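Local coordinates for aminoglycoside 6-adenylyltransferase (Bacillus subtilis, PDB 2PBE), which transfers an adenylyl group from ATP, or a guanylyl group from GTP, to the 6-hydroxyl of streptomycin and so makes the bacterium resistant to that antibiotic, at residues A[187-192]-A[230-235]; A[226-231]-A[249-254]; A[165-170]-A[181-186]; A[170-175]-A[239-244]. All coordinates share one frame; numbering follows the deposited sequence.

Contact 1. Residues A[187-192]-A[230-235]; sequences IVRPNL and MSTYSV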
loop_
_atom_site.group_PDB
_atom_site.type_symbol
_atom_site.label_atom_id
_atom_site.label_comp_id
_atom_site.label_asym_id
_atom_site.label_seq_id
_atom_site.Cartn_x
_atom_site.Cartn_y
_atom_site.Cartn_z
ATOM N N ILE A 187 5.161 14.606 -5.475
ATOM C CA ILE A 187 6.364 14.141 -4.802
ATOM C C ILE A 187 6.379 14.275 -3.284
ATOM O O ILE A 187 6.614 13.305 -2.572
ATOM C CB ILE A 187 7.601 14.851 -5.400
ATOM C CG1 ILE A 187 7.688 14.529 -6.901
ATOM C CG2 ILE A 187 8.881 14.406 -4.690
ATOM C CD1 ILE A 187 8.566 15.479 -7.700
ATOM N N VAL A 188 6.131 15.485 -2.801
ATOM C CA VAL A 188 6.158 15.729 -1.369
ATOM C C VAL A 188 5.206 14.847 -0.586
ATOM O O VAL A 188 5.662 14.056 0.232
ATOM C CB VAL A 188 5.883 17.201 -1.087
ATOM C CG1 VAL A 188 5.815 17.458 0.406
ATOM C CG2 VAL A 188 6.993 18.030 -1.729
ATOM N N ARG A 189 3.896 14.980 -0.822
ATOM C CA ARG A 189 2.909 14.162 -0.120
ATOM C C ARG A 189 3.138 12.667 -0.352
ATOM O O ARG A 189 2.991 11.872 0.576
ATOM C CB ARG A 189 1.482 14.534 -0.528
ATOM C CG ARG A 189 0.435 13.870 0.347
ATOM C CD ARG A 189 -0.994 14.176 -0.095
ATOM N NE ARG A 189 -1.373 15.575 0.082
ATOM C CZ ARG A 189 -1.577 16.427 -0.921
ATOM N NH1 ARG A 189 -1.435 16.021 -2.183
ATOM N NH2 ARG A 189 -1.935 17.676 -0.663
ATOM N N PRO A 190 3.483 12.257 -1.587
ATOM C CA PRO A 190 3.704 10.817 -1.766
ATOM C C PRO A 190 4.840 10.263 -0.902
ATOM O O PRO A 190 4.826 9.084 -0.533
ATOM C CB PRO A 190 3.969 10.690 -3.268
ATOM C CG PRO A 190 3.068 11.750 -3.835
ATOM C CD PRO A 190 3.319 12.919 -2.902
ATOM N N ASN A 191 5.819 11.098 -0.567
ATOM C CA ASN A 191 6.911 10.605 0.276
ATOM C C ASN A 191 6.468 10.578 1.740
ATOM O O ASN A 191 6.895 9.728 2.503
ATOM C CB ASN A 191 8.185 11.435 0.094
ATOM C CG ASN A 191 9.029 10.944 -1.078
ATOM O OD1 ASN A 191 8.898 11.419 -2.204
ATOM N ND2 ASN A 191 9.883 9.968 -0.818
ATOM N N LEU A 192 5.589 11.495 2.123
ATOM C CA LEU A 192 5.061 11.507 3.476
ATOM C C LEU A 192 4.334 10.164 3.657
ATOM O O LEU A 192 4.456 9.505 4.695
ATOM C CB LEU A 192 4.077 12.667 3.645
ATOM C CG LEU A 192 3.093 12.573 4.814
ATOM C CD1 LEU A 192 3.856 12.476 6.149
ATOM C CD2 LEU A 192 2.181 13.800 4.808
HETATM N N MSE A 230 -5.625 13.483 5.267
HETATM C CA MSE A 230 -6.676 14.284 4.662
HETATM C C MSE A 230 -6.403 15.756 4.929
HETATM O O MSE A 230 -6.636 16.605 4.070
HETATM C CB MSE A 230 -8.069 13.919 5.211
HETATM C CG MSE A 230 -8.712 12.689 4.560
HETATM SE SE MSE A 230 -8.575 12.629 2.592
HETATM C CE MSE A 230 -7.068 11.414 2.390
ATOM N N SER A 231 -5.888 16.067 6.115
ATOM C CA SER A 231 -5.623 17.453 6.465
ATOM C C SER A 231 -4.512 18.074 5.644
ATOM O O SER A 231 -4.287 19.278 5.740
ATOM C CB SER A 231 -5.317 17.599 7.960
ATOM O OG SER A 231 -4.098 16.987 8.302
ATOM N N THR A 232 -3.822 17.270 4.837
ATOM C CA THR A 232 -2.759 17.826 4.001
ATOM C C THR A 232 -3.364 18.352 2.717
ATOM O O THR A 232 -2.660 18.852 1.849
ATOM C CB THR A 232 -1.718 16.795 3.615
ATOM O OG1 THR A 232 -2.288 15.884 2.669
ATOM C CG2 THR A 232 -1.242 16.055 4.845
ATOM N N TYR A 233 -4.669 18.200 2.575
ATOM C CA TYR A 233 -5.361 18.691 1.397
ATOM C C TYR A 233 -6.088 19.935 1.842
ATOM O O TYR A 233 -6.693 19.934 2.900
ATOM C CB TYR A 233 -6.358 17.638 0.929
ATOM C CG TYR A 233 -5.694 16.467 0.261
ATOM C CD1 TYR A 233 -5.317 16.543 -1.093
ATOM C CD2 TYR A 233 -5.421 15.270 0.974
ATOM C CE1 TYR A 233 -4.680 15.452 -1.745
ATOM C CE2 TYR A 233 -4.778 14.162 0.334
ATOM C CZ TYR A 233 -4.407 14.269 -1.033
ATOM O OH TYR A 233 -3.747 13.239 -1.680
ATOM N N SER A 234 -6.005 21.008 1.076
ATOM C CA SER A 234 -6.725 22.227 1.440
ATOM C C SER A 234 -7.180 22.907 0.152
ATOM O O SER A 234 -6.535 22.777 -0.899
ATOM C CB SER A 234 -5.834 23.190 2.232
ATOM O OG SER A 234 -5.228 22.549 3.350
ATOM N N VAL A 235 -8.288 23.637 0.249
ATOM C CA VAL A 235 -8.864 24.370 -0.887
ATOM C C VAL A 235 -7.826 25.261 -1.610
ATOM O O VAL A 235 -6.754 25.511 -1.074
ATOM C CB VAL A 235 -10.074 25.226 -0.406
ATOM C CG1 VAL A 235 -11.125 24.327 0.235
ATOM C CG2 VAL A 235 -9.608 26.275 0.581
#
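Arg189 ties helix 177-204 of the C-terminal helical bundle to the turn that carries Thr232 and Tyr233. These partners lie at the end of a type I beta turn, Met230 to Tyr233, in the loop leading from helix 223-230 to helix 238-263. CG of Arg189 is anti to the backbone N (chi1 -170°), which sends the chain toward the loop; it then bends at chi3 and presents the guanidinium side-on to Thr232. NE of Arg189 donates to Thr232 OG1 over 2.8 Å, slightly tilted from the guanidinium plane, while NH2 of Arg189 reaches Thr232 O at 2.9 Å, in that plane but well above the plane of the carbonyl. Two bonds to two different atoms fix the rotation of the group. Thr232 OG1 also bonds to Leu229 O, so the hydroxyl is tied back to the last turn of helix 223-230 as well. The Tyr233 ring then covers one guanidinium face, the two planes only 16° apart, in a cation-pi stack with Arg189 CZ 3.7 Å from the ring centroid. Beside this polar grip, Leu192 CD2 meets Thr232 CG2 tip to tip. At the far end of the ring, Tyr233 OH lies 3.3 Å from Arg189 CD.

Contact 2. Residues A[226-231]-A[249-254]; sequences WEELMS and YALFRK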
loop_
_atom_site.group_PDB
_atom_site.type_symbol
_atom_site.label_atom_id
_atom_site.label_comp_id
_atom_site.label_asym_id
_atom_site.label_seq_id
_atom_site.Cartn_x
_atom_site.Cartn_y
_atom_site.Cartn_z
ATOM N N TRP A 226 -5.625 8.692 8.597
ATOM C CA TRP A 226 -6.225 9.106 7.332
ATOM C C TRP A 226 -6.716 10.532 7.443
ATOM O O TRP A 226 -6.768 11.264 6.458
ATOM C CB TRP A 226 -7.400 8.214 6.940
ATOM C CG TRP A 226 -7.671 8.257 5.461
ATOM C CD1 TRP A 226 -6.818 7.849 4.446
ATOM C CD2 TRP A 226 -8.874 8.686 4.820
ATOM N NE1 TRP A 226 -7.425 7.989 3.216
ATOM C CE2 TRP A 226 -8.683 8.500 3.403
ATOM C CE3 TRP A 226 -10.102 9.207 5.286
ATOM C CZ2 TRP A 226 -9.685 8.817 2.451
ATOM C CZ3 TRP A 226 -11.119 9.528 4.323
ATOM C CH2 TRP A 226 -10.891 9.324 2.920
ATOM N N GLU A 227 -7.111 10.918 8.643
ATOM C CA GLU A 227 -7.574 12.272 8.842
ATOM C C GLU A 227 -6.382 13.214 8.749
ATOM O O GLU A 227 -6.506 14.332 8.253
ATOM C CB GLU A 227 -8.253 12.418 10.201
ATOM C CG GLU A 227 -9.707 11.976 10.183
ATOM C CD GLU A 227 -10.415 12.294 11.475
ATOM O OE1 GLU A 227 -9.979 13.239 12.176
ATOM O OE2 GLU A 227 -11.414 11.603 11.777
ATOM N N GLU A 228 -5.226 12.763 9.240
ATOM C CA GLU A 228 -4.026 13.582 9.193
ATOM C C GLU A 228 -3.629 13.756 7.742
ATOM O O GLU A 228 -3.264 14.847 7.310
ATOM C CB GLU A 228 -2.869 12.922 9.945
ATOM C CG GLU A 228 -3.117 12.653 11.402
ATOM C CD GLU A 228 -1.971 11.878 12.034
ATOM O OE1 GLU A 228 -1.425 10.985 11.347
ATOM O OE2 GLU A 228 -1.627 12.149 13.214
ATOM N N LEU A 229 -3.706 12.675 6.976
ATOM C CA LEU A 229 -3.343 12.756 5.577
ATOM C C LEU A 229 -4.367 13.621 4.870
ATOM O O LEU A 229 -4.022 14.404 3.992
ATOM C CB LEU A 229 -3.305 11.373 4.945
ATOM C CG LEU A 229 -2.956 11.436 3.464
ATOM C CD1 LEU A 229 -1.525 11.955 3.240
ATOM C CD2 LEU A 229 -3.117 10.060 2.884
HETATM N N MSE A 230 -5.625 13.483 5.267
HETATM C CA MSE A 230 -6.676 14.284 4.662
HETATM C C MSE A 230 -6.403 15.756 4.929
HETATM O O MSE A 230 -6.636 16.605 4.070
HETATM C CB MSE A 230 -8.069 13.919 5.211
HETATM C CG MSE A 230 -8.712 12.689 4.560
HETATM SE SE MSE A 230 -8.575 12.629 2.592
HETATM C CE MSE A 230 -7.068 11.414 2.390
ATOM N N SER A 231 -5.888 16.067 6.115
ATOM C CA SER A 231 -5.623 17.453 6.465
ATOM C C SER A 231 -4.512 18.074 5.644
ATOM O O SER A 231 -4.287 19.278 5.740
ATOM C CB SER A 231 -5.317 17.599 7.960
ATOM O OG SER A 231 -4.098 16.987 8.302
ATOM N N TYR A 249 4.969 19.006 6.513
ATOM C CA TYR A 249 6.179 19.170 7.321
ATOM C C TYR A 249 5.978 18.537 8.686
ATOM O O TYR A 249 6.742 17.660 9.108
ATOM C CB TYR A 249 6.505 20.664 7.527
ATOM C CG TYR A 249 7.291 21.308 6.408
ATOM C CD1 TYR A 249 7.306 20.734 5.108
ATOM C CD2 TYR A 249 8.037 22.494 6.630
ATOM C CE1 TYR A 249 8.039 21.315 4.064
ATOM C CE2 TYR A 249 8.796 23.096 5.573
ATOM C CZ TYR A 249 8.787 22.493 4.289
ATOM O OH TYR A 249 9.515 23.033 3.248
ATOM N N ALA A 250 4.930 19.005 9.361
ATOM C CA ALA A 250 4.578 18.537 10.691
ATOM C C ALA A 250 4.447 17.025 10.729
ATOM O O ALA A 250 4.987 16.368 11.613
ATOM C CB ALA A 250 3.281 19.185 11.120
ATOM N N LEU A 251 3.736 16.467 9.751
ATOM C CA LEU A 251 3.541 15.031 9.707
ATOM C C LEU A 251 4.785 14.253 9.325
ATOM O O LEU A 251 4.973 13.130 9.785
ATOM C CB LEU A 251 2.406 14.691 8.758
ATOM C CG LEU A 251 1.031 15.016 9.342
ATOM C CD1 LEU A 251 -0.040 14.857 8.291
ATOM C CD2 LEU A 251 0.749 14.092 10.536
ATOM N N PHE A 252 5.642 14.842 8.496
ATOM C CA PHE A 252 6.844 14.126 8.088
ATOM C C PHE A 252 7.825 14.011 9.229
ATOM O O PHE A 252 8.528 13.012 9.340
ATOM C CB PHE A 252 7.552 14.809 6.910
ATOM C CG PHE A 252 8.446 13.876 6.150
ATOM C CD1 PHE A 252 7.883 12.886 5.332
ATOM C CD2 PHE A 252 9.846 13.952 6.267
ATOM C CE1 PHE A 252 8.708 11.958 4.618
ATOM C CE2 PHE A 252 10.703 13.030 5.560
ATOM C CZ PHE A 252 10.124 12.030 4.733
ATOM N N ARG A 253 7.887 15.045 10.061
ATOM C CA ARG A 253 8.796 15.029 11.201
ATOM C C ARG A 253 8.337 13.885 12.080
ATOM O O ARG A 253 9.111 13.005 12.438
ATOM C CB ARG A 253 8.719 16.343 11.996
ATOM C CG ARG A 253 9.270 17.542 11.249
ATOM C CD ARG A 253 9.024 18.866 11.991
ATOM N NE ARG A 253 9.426 20.001 11.158
ATOM C CZ ARG A 253 8.616 20.992 10.780
ATOM N NH1 ARG A 253 7.348 21.006 11.161
ATOM N NH2 ARG A 253 9.081 21.978 10.013
ATOM N N LYS A 254 7.051 13.925 12.405
ATOM C CA LYS A 254 6.424 12.932 13.248
ATOM C C LYS A 254 6.786 11.497 12.838
ATOM O O LYS A 254 7.379 10.752 13.620
ATOM C CB LYS A 254 4.907 13.127 13.215
ATOM C CG LYS A 254 4.154 12.207 14.164
ATOM C CD LYS A 254 2.691 12.597 14.323
ATOM C CE LYS A 254 1.975 11.560 15.175
ATOM N NZ LYS A 254 0.540 11.850 15.389
#
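Leu251 and Lys254 meet the same residue, Glu228, but by different chemistry. The apolar part belongs to Leu251, whose side chain forks against the base of the glutamate: CD1 and CD2 of Leu251 each come to 3.8 Å from Glu228 CB. The first branch continues to the backbone, with Leu251 CD1 3.4 Å from Glu228 O, and the second lies near the carboxylate carbon. Here two helices, 223-230 and 238-263, run in roughly opposite directions within the helical bundle of this adenylyltransferase. Their short segments are inclined at 141° with axes 11.0 Å apart at closest, too far for the backbones to touch, so that side chains span the gap, one of them reaching a backbone carbonyl. Leu251 also packs on Leu192 of helix 177-204. The ionic part lies toward the surface. Lys254, fully extended with CG anti to the backbone N (chi1 -175°), crosses the glutamate at about a right angle and forms a salt bridge, NZ of Lys254 to Glu228 OE2 at 3.1 Å, in which OE2 accepts through its syn lone pair. The other oxygen, Glu228 OE1, is hydrogen-bonded to the hydroxyl of Tyr255, one residue further along the same helix.

Contact 3. Residues A[165-170]-A[181-186]; sequences STYVVK and IDHLNE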
loop_
_atom_site.group_PDB
_atom_site.type_symbol
_atom_site.label_atom_id
_atom_site.label_comp_id
_atom_site.label_asym_id
_atom_site.label_seq_id
_atom_site.Cartn_x
_atom_site.Cartn_y
_atom_site.Cartn_z
ATOM N N SER A 165 10.590 19.640 -1.599
ATOM C CA SER A 165 9.772 20.524 -0.801
ATOM C C SER A 165 10.119 21.992 -1.063
ATOM O O SER A 165 9.233 22.861 -1.046
ATOM C CB SER A 165 9.976 20.196 0.673
ATOM O OG SER A 165 9.113 20.966 1.460
ATOM N N THR A 166 11.400 22.273 -1.311
ATOM C CA THR A 166 11.839 23.646 -1.583
ATOM C C THR A 166 11.302 24.156 -2.915
ATOM O O THR A 166 11.223 25.368 -3.144
ATOM C CB THR A 166 13.362 23.790 -1.642
ATOM O OG1 THR A 166 13.860 23.073 -2.774
ATOM C CG2 THR A 166 13.998 23.278 -0.375
ATOM N N TYR A 167 10.975 23.225 -3.805
ATOM C CA TYR A 167 10.434 23.599 -5.100
ATOM C C TYR A 167 9.047 24.175 -4.867
ATOM O O TYR A 167 8.643 25.115 -5.534
ATOM C CB TYR A 167 10.365 22.384 -6.021
ATOM C CG TYR A 167 11.709 21.785 -6.456
ATOM C CD1 TYR A 167 12.929 22.082 -5.775
ATOM C CD2 TYR A 167 11.755 20.870 -7.538
ATOM C CE1 TYR A 167 14.167 21.475 -6.167
ATOM C CE2 TYR A 167 12.992 20.260 -7.944
ATOM C CZ TYR A 167 14.183 20.570 -7.251
ATOM O OH TYR A 167 15.354 19.965 -7.631
ATOM N N VAL A 168 8.338 23.624 -3.886
ATOM C CA VAL A 168 6.992 24.087 -3.548
ATOM C C VAL A 168 7.070 25.479 -2.910
ATOM O O VAL A 168 6.201 26.340 -3.108
ATOM C CB VAL A 168 6.297 23.093 -2.556
ATOM C CG1 VAL A 168 4.863 23.523 -2.268
ATOM C CG2 VAL A 168 6.321 21.677 -3.153
ATOM N N VAL A 169 8.123 25.693 -2.139
ATOM C CA VAL A 169 8.319 26.970 -1.493
ATOM C C VAL A 169 8.557 28.046 -2.563
ATOM O O VAL A 169 7.871 29.080 -2.578
ATOM C CB VAL A 169 9.520 26.896 -0.522
ATOM C CG1 VAL A 169 9.856 28.270 0.022
ATOM C CG2 VAL A 169 9.183 25.957 0.628
ATOM N N LYS A 170 9.543 27.795 -3.430
ATOM C CA LYS A 170 9.907 28.698 -4.525
ATOM C C LYS A 170 8.716 28.940 -5.428
ATOM O O LYS A 170 8.571 30.020 -5.997
ATOM C CB LYS A 170 11.016 28.105 -5.389
ATOM C CG LYS A 170 12.372 27.918 -4.707
ATOM C CD LYS A 170 13.418 27.648 -5.790
ATOM C CE LYS A 170 14.792 27.446 -5.216
ATOM N NZ LYS A 170 15.012 26.051 -4.700
ATOM N N ILE A 181 1.860 23.190 -6.724
ATOM C CA ILE A 181 0.850 22.140 -6.576
ATOM C C ILE A 181 1.268 20.801 -7.187
ATOM O O ILE A 181 1.032 19.742 -6.609
ATOM C CB ILE A 181 -0.494 22.585 -7.202
ATOM C CG1 ILE A 181 -1.112 23.686 -6.343
ATOM C CG2 ILE A 181 -1.471 21.417 -7.289
ATOM C CD1 ILE A 181 -2.307 24.384 -6.967
ATOM N N ASP A 182 1.877 20.839 -8.361
ATOM C CA ASP A 182 2.279 19.593 -9.002
ATOM C C ASP A 182 3.359 18.866 -8.198
ATOM O O ASP A 182 3.341 17.640 -8.099
ATOM C CB ASP A 182 2.728 19.859 -10.449
ATOM C CG ASP A 182 1.558 20.201 -11.374
ATOM O OD1 ASP A 182 0.700 21.023 -10.983
ATOM O OD2 ASP A 182 1.493 19.660 -12.492
ATOM N N HIS A 183 4.284 19.613 -7.604
ATOM C CA HIS A 183 5.336 18.993 -6.815
ATOM C C HIS A 183 4.790 18.490 -5.479
ATOM O O HIS A 183 5.231 17.465 -4.948
ATOM C CB HIS A 183 6.480 19.976 -6.579
ATOM C CG HIS A 183 7.266 20.285 -7.812
ATOM N ND1 HIS A 183 7.746 19.299 -8.654
ATOM C CD2 HIS A 183 7.703 21.458 -8.322
ATOM C CE1 HIS A 183 8.450 19.853 -9.622
ATOM N NE2 HIS A 183 8.440 21.160 -9.444
ATOM N N LEU A 184 3.828 19.218 -4.930
ATOM C CA LEU A 184 3.231 18.807 -3.677
ATOM C C LEU A 184 2.480 17.489 -3.905
ATOM O O LEU A 184 2.694 16.491 -3.207
ATOM C CB LEU A 184 2.250 19.864 -3.180
ATOM C CG LEU A 184 1.487 19.468 -1.913
ATOM C CD1 LEU A 184 2.449 19.405 -0.736
ATOM C CD2 LEU A 184 0.357 20.451 -1.646
ATOM N N ASN A 185 1.598 17.496 -4.890
ATOM C CA ASN A 185 0.799 16.332 -5.189
ATOM C C ASN A 185 1.607 15.159 -5.691
ATOM O O ASN A 185 1.342 14.014 -5.328
ATOM C CB ASN A 185 -0.258 16.679 -6.237
ATOM C CG ASN A 185 -1.281 17.659 -5.721
ATOM O OD1 ASN A 185 -1.908 18.377 -6.494
ATOM N ND2 ASN A 185 -1.463 17.691 -4.404
ATOM N N GLU A 186 2.614 15.429 -6.509
ATOM C CA GLU A 186 3.364 14.335 -7.090
ATOM C C GLU A 186 4.586 13.829 -6.377
ATOM O O GLU A 186 5.014 12.714 -6.646
ATOM C CB GLU A 186 3.739 14.682 -8.533
ATOM C CG GLU A 186 2.541 15.012 -9.414
ATOM C CD GLU A 186 2.921 15.182 -10.869
ATOM O OE1 GLU A 186 3.869 15.956 -11.140
ATOM O OE2 GLU A 186 2.271 14.551 -11.739
#
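The imidazole of His183 takes Tyr167 over one face, with Tyr167 CD2 offset toward the rim, whereas the phenol ring turns its edge to the histidine, His183 NE2 lying near the phenol plane. The result is a T-shaped, edge-to-face pair with centroids 5.4 Å apart and planes at 75°. Tyr167 CD2 comes to 3.8 Å from His183 NE2, and the root of the same side chain is nearer still, Tyr167 CB being 3.6 Å from His183 CD2. Another edge-to-face partner of the imidazole is Phe179, a turn earlier on its own helix. These residues stand where helices 151-173 and 177-204 pack as an antiparallel helical hairpin: the short segments run at 153° to each other with axes 8.5 Å apart. Deeper in the interface the contact becomes aliphatic. The CG2 branch of Val168, anti to the carbonyl carbon, is the one directed across the gap; it passes His183 CB at 3.8 Å and sits 3.9 Å from the backbone N of Leu184. The two side chains, Val168 and His183, slide past each other in opposite directions. On the second helix Val168 also touches Ala180 and Val188, and Leu184 carries the packing on toward Met241 of helix 238-263.

Contact 4. Residues A[170-175]-A[239-244]; sequences KGLARN and QEMWKS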
loop_
_atom_site.group_PDB
_atom_site.type_symbol
_atom_site.label_atom_id
_atom_site.label_comp_id
_atom_site.label_asym_id
_atom_site.label_seq_id
_atom_site.Cartn_x
_atom_site.Cartn_y
_atom_site.Cartn_z
ATOM N N LYS A 170 9.543 27.795 -3.430
ATOM C CA LYS A 170 9.907 28.698 -4.525
ATOM C C LYS A 170 8.716 28.940 -5.428
ATOM O O LYS A 170 8.571 30.020 -5.997
ATOM C CB LYS A 170 11.016 28.105 -5.389
ATOM C CG LYS A 170 12.372 27.918 -4.707
ATOM C CD LYS A 170 13.418 27.648 -5.790
ATOM C CE LYS A 170 14.792 27.446 -5.216
ATOM N NZ LYS A 170 15.012 26.051 -4.700
ATOM N N GLY A 171 7.886 27.915 -5.590
ATOM C CA GLY A 171 6.703 28.039 -6.422
ATOM C C GLY A 171 5.729 29.058 -5.864
ATOM O O GLY A 171 5.230 29.920 -6.588
ATOM N N LEU A 172 5.474 28.976 -4.564
ATOM C CA LEU A 172 4.553 29.883 -3.898
ATOM C C LEU A 172 5.115 31.293 -3.729
ATOM O O LEU A 172 4.353 32.260 -3.689
ATOM C CB LEU A 172 4.169 29.321 -2.536
ATOM C CG LEU A 172 3.439 27.976 -2.510
ATOM C CD1 LEU A 172 3.225 27.548 -1.060
ATOM C CD2 LEU A 172 2.112 28.073 -3.236
ATOM N N ALA A 173 6.441 31.406 -3.632
ATOM C CA ALA A 173 7.083 32.709 -3.463
ATOM C C ALA A 173 7.205 33.450 -4.790
ATOM O O ALA A 173 7.233 34.676 -4.819
ATOM C CB ALA A 173 8.449 32.535 -2.836
ATOM N N ARG A 174 7.249 32.688 -5.884
ATOM C CA ARG A 174 7.381 33.221 -7.234
ATOM C C ARG A 174 6.086 33.237 -8.031
ATOM O O ARG A 174 6.121 33.371 -9.246
ATOM C CB ARG A 174 8.409 32.400 -8.013
ATOM C CG ARG A 174 9.852 32.671 -7.651
ATOM C CD ARG A 174 10.671 32.846 -8.942
ATOM N NE ARG A 174 12.023 33.360 -8.696
ATOM C CZ ARG A 174 12.858 33.779 -9.645
ATOM N NH1 ARG A 174 12.479 33.755 -10.917
ATOM N NH2 ARG A 174 14.060 34.249 -9.327
ATOM N N ASN A 175 4.948 33.080 -7.360
ATOM C CA ASN A 175 3.653 33.100 -8.036
ATOM C C ASN A 175 3.421 32.037 -9.097
ATOM O O ASN A 175 2.806 32.293 -10.131
ATOM C CB ASN A 175 3.413 34.470 -8.649
ATOM C CG ASN A 175 2.777 35.399 -7.686
ATOM O OD1 ASN A 175 1.639 35.190 -7.276
ATOM N ND2 ASN A 175 3.501 36.424 -7.281
ATOM N N GLN A 239 -2.218 30.949 0.257
ATOM C CA GLN A 239 -2.038 30.720 1.690
ATOM C C GLN A 239 -2.453 29.314 2.075
ATOM O O GLN A 239 -1.874 28.721 2.979
ATOM C CB GLN A 239 -2.824 31.738 2.518
ATOM C CG GLN A 239 -2.562 33.188 2.138
ATOM C CD GLN A 239 -1.098 33.498 1.880
ATOM O OE1 GLN A 239 -0.247 33.308 2.748
ATOM N NE2 GLN A 239 -0.805 33.994 0.683
ATOM N N GLU A 240 -3.455 28.782 1.396
ATOM C CA GLU A 240 -3.945 27.430 1.668
ATOM C C GLU A 240 -2.867 26.433 1.331
ATOM O O GLU A 240 -2.742 25.383 1.956
ATOM C CB GLU A 240 -5.177 27.140 0.825
ATOM C CG GLU A 240 -6.381 27.977 1.191
ATOM C CD GLU A 240 -6.803 27.773 2.636
ATOM O OE1 GLU A 240 -6.972 26.603 3.035
ATOM O OE2 GLU A 240 -6.971 28.779 3.362
HETATM N N MSE A 241 -2.093 26.782 0.323
HETATM C CA MSE A 241 -1.003 25.935 -0.115
HETATM C C MSE A 241 0.114 25.898 0.911
HETATM O O MSE A 241 0.656 24.825 1.180
HETATM C CB MSE A 241 -0.468 26.431 -1.453
HETATM C CG MSE A 241 -1.173 25.811 -2.646
HETATM SE SE MSE A 241 -0.992 23.850 -2.654
HETATM C CE MSE A 241 0.800 23.697 -3.397
ATOM N N TRP A 242 0.459 27.050 1.469
ATOM C CA TRP A 242 1.507 27.110 2.477
ATOM C C TRP A 242 1.083 26.214 3.630
ATOM O O TRP A 242 1.903 25.511 4.222
ATOM C CB TRP A 242 1.700 28.543 2.985
ATOM C CG TRP A 242 2.529 29.437 2.102
ATOM C CD1 TRP A 242 2.079 30.497 1.346
ATOM C CD2 TRP A 242 3.942 29.383 1.910
ATOM N NE1 TRP A 242 3.124 31.107 0.699
ATOM C CE2 TRP A 242 4.286 30.455 1.016
ATOM C CE3 TRP A 242 4.966 28.540 2.398
ATOM C CZ2 TRP A 242 5.617 30.709 0.597
ATOM C CZ3 TRP A 242 6.305 28.786 1.986
ATOM C CH2 TRP A 242 6.611 29.876 1.082
ATOM N N LYS A 243 -0.213 26.260 3.936
ATOM C CA LYS A 243 -0.786 25.466 5.013
ATOM C C LYS A 243 -0.619 23.975 4.701
ATOM O O LYS A 243 -0.106 23.220 5.527
ATOM C CB LYS A 243 -2.264 25.848 5.178
ATOM C CG LYS A 243 -2.981 25.194 6.360
ATOM C CD LYS A 243 -4.328 25.858 6.674
ATOM C CE LYS A 243 -5.354 25.753 5.551
ATOM N NZ LYS A 243 -6.681 26.300 6.008
ATOM N N SER A 244 -1.025 23.556 3.514
ATOM C CA SER A 244 -0.893 22.159 3.121
ATOM C C SER A 244 0.556 21.704 3.273
ATOM O O SER A 244 0.818 20.636 3.805
ATOM C CB SER A 244 -1.322 21.967 1.668
ATOM O OG SER A 244 -2.730 22.043 1.529
HETATM O O HOH W 1 3.109 33.537 -0.811
#
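This is a buried, mainly apolar contact in which Leu172, on the last turn of helix 151-173, packs against Met241 and Trp242 near the start of helix 238-263. It lies in the outer part of the helical region, about 29 Å from the centre of the chain to the centre of the contact. Leu172 divides its work between two methyl groups. CD1 of Leu172 stands over the face of the Trp242 indole, 3.6 Å from the centroid of the five-membered ring and only 12° off its normal, a well-centred CH-pi contact. Leu172 CD2 turns instead to the selenomethionine, 3.5 Å from Met241 CB. CG of Leu172 stands anti to the carbonyl carbon (chi1 -62°), a setting that carries both methyls toward helix 238-263. Nearer the backbone, Leu172 CB also touches the indole, at 3.7 Å from Trp242 CZ2. Leucine and tryptophan slide past one another in opposite directions, whereas leucine and selenomethionine cross at about a right angle. A water in the plane of the indole satisfies its N-H, accepting from Trp242 NE1 at 2.9 Å, and makes a weak bond to Leu172 O. Tyr282 of helix 270-283 meets the indole edge-to-face, and Met241 reaches Ala180 and Ile181 of helix 177-204. Leu172, Met241 and Trp242 therefore join helices 151-173, 177-204, 238-263 and 270-283 by apolar packing between helices, as in helical bundles, here the C-terminal one.

All four contacts belong to the C-terminal helical bundle, yet their chemistry changes with place. Contacts 1 and 4 are buried, but the first relies on a stacked guanidinium that makes two hydrogen bonds and the second on apolar packing; contacts 2 and 3 are partly buried, pairing aliphatic packing with a salt bridge or an aromatic pair. Helix 177-204 serves contacts 1 and 3, helix 151-173 contacts 3 and 4, and helix 238-263 contacts 2 and 4. Neighbouring contacts merge: Thr232 CG2 of contact 1 touches Leu251 of contact 2, and Val169 CG1 of contact 3 packs on Trp242 CH2 of contact 4. A hydrogen bond between Tyr249 OH and Ser165 OG joins segments 249-254 and 165-170.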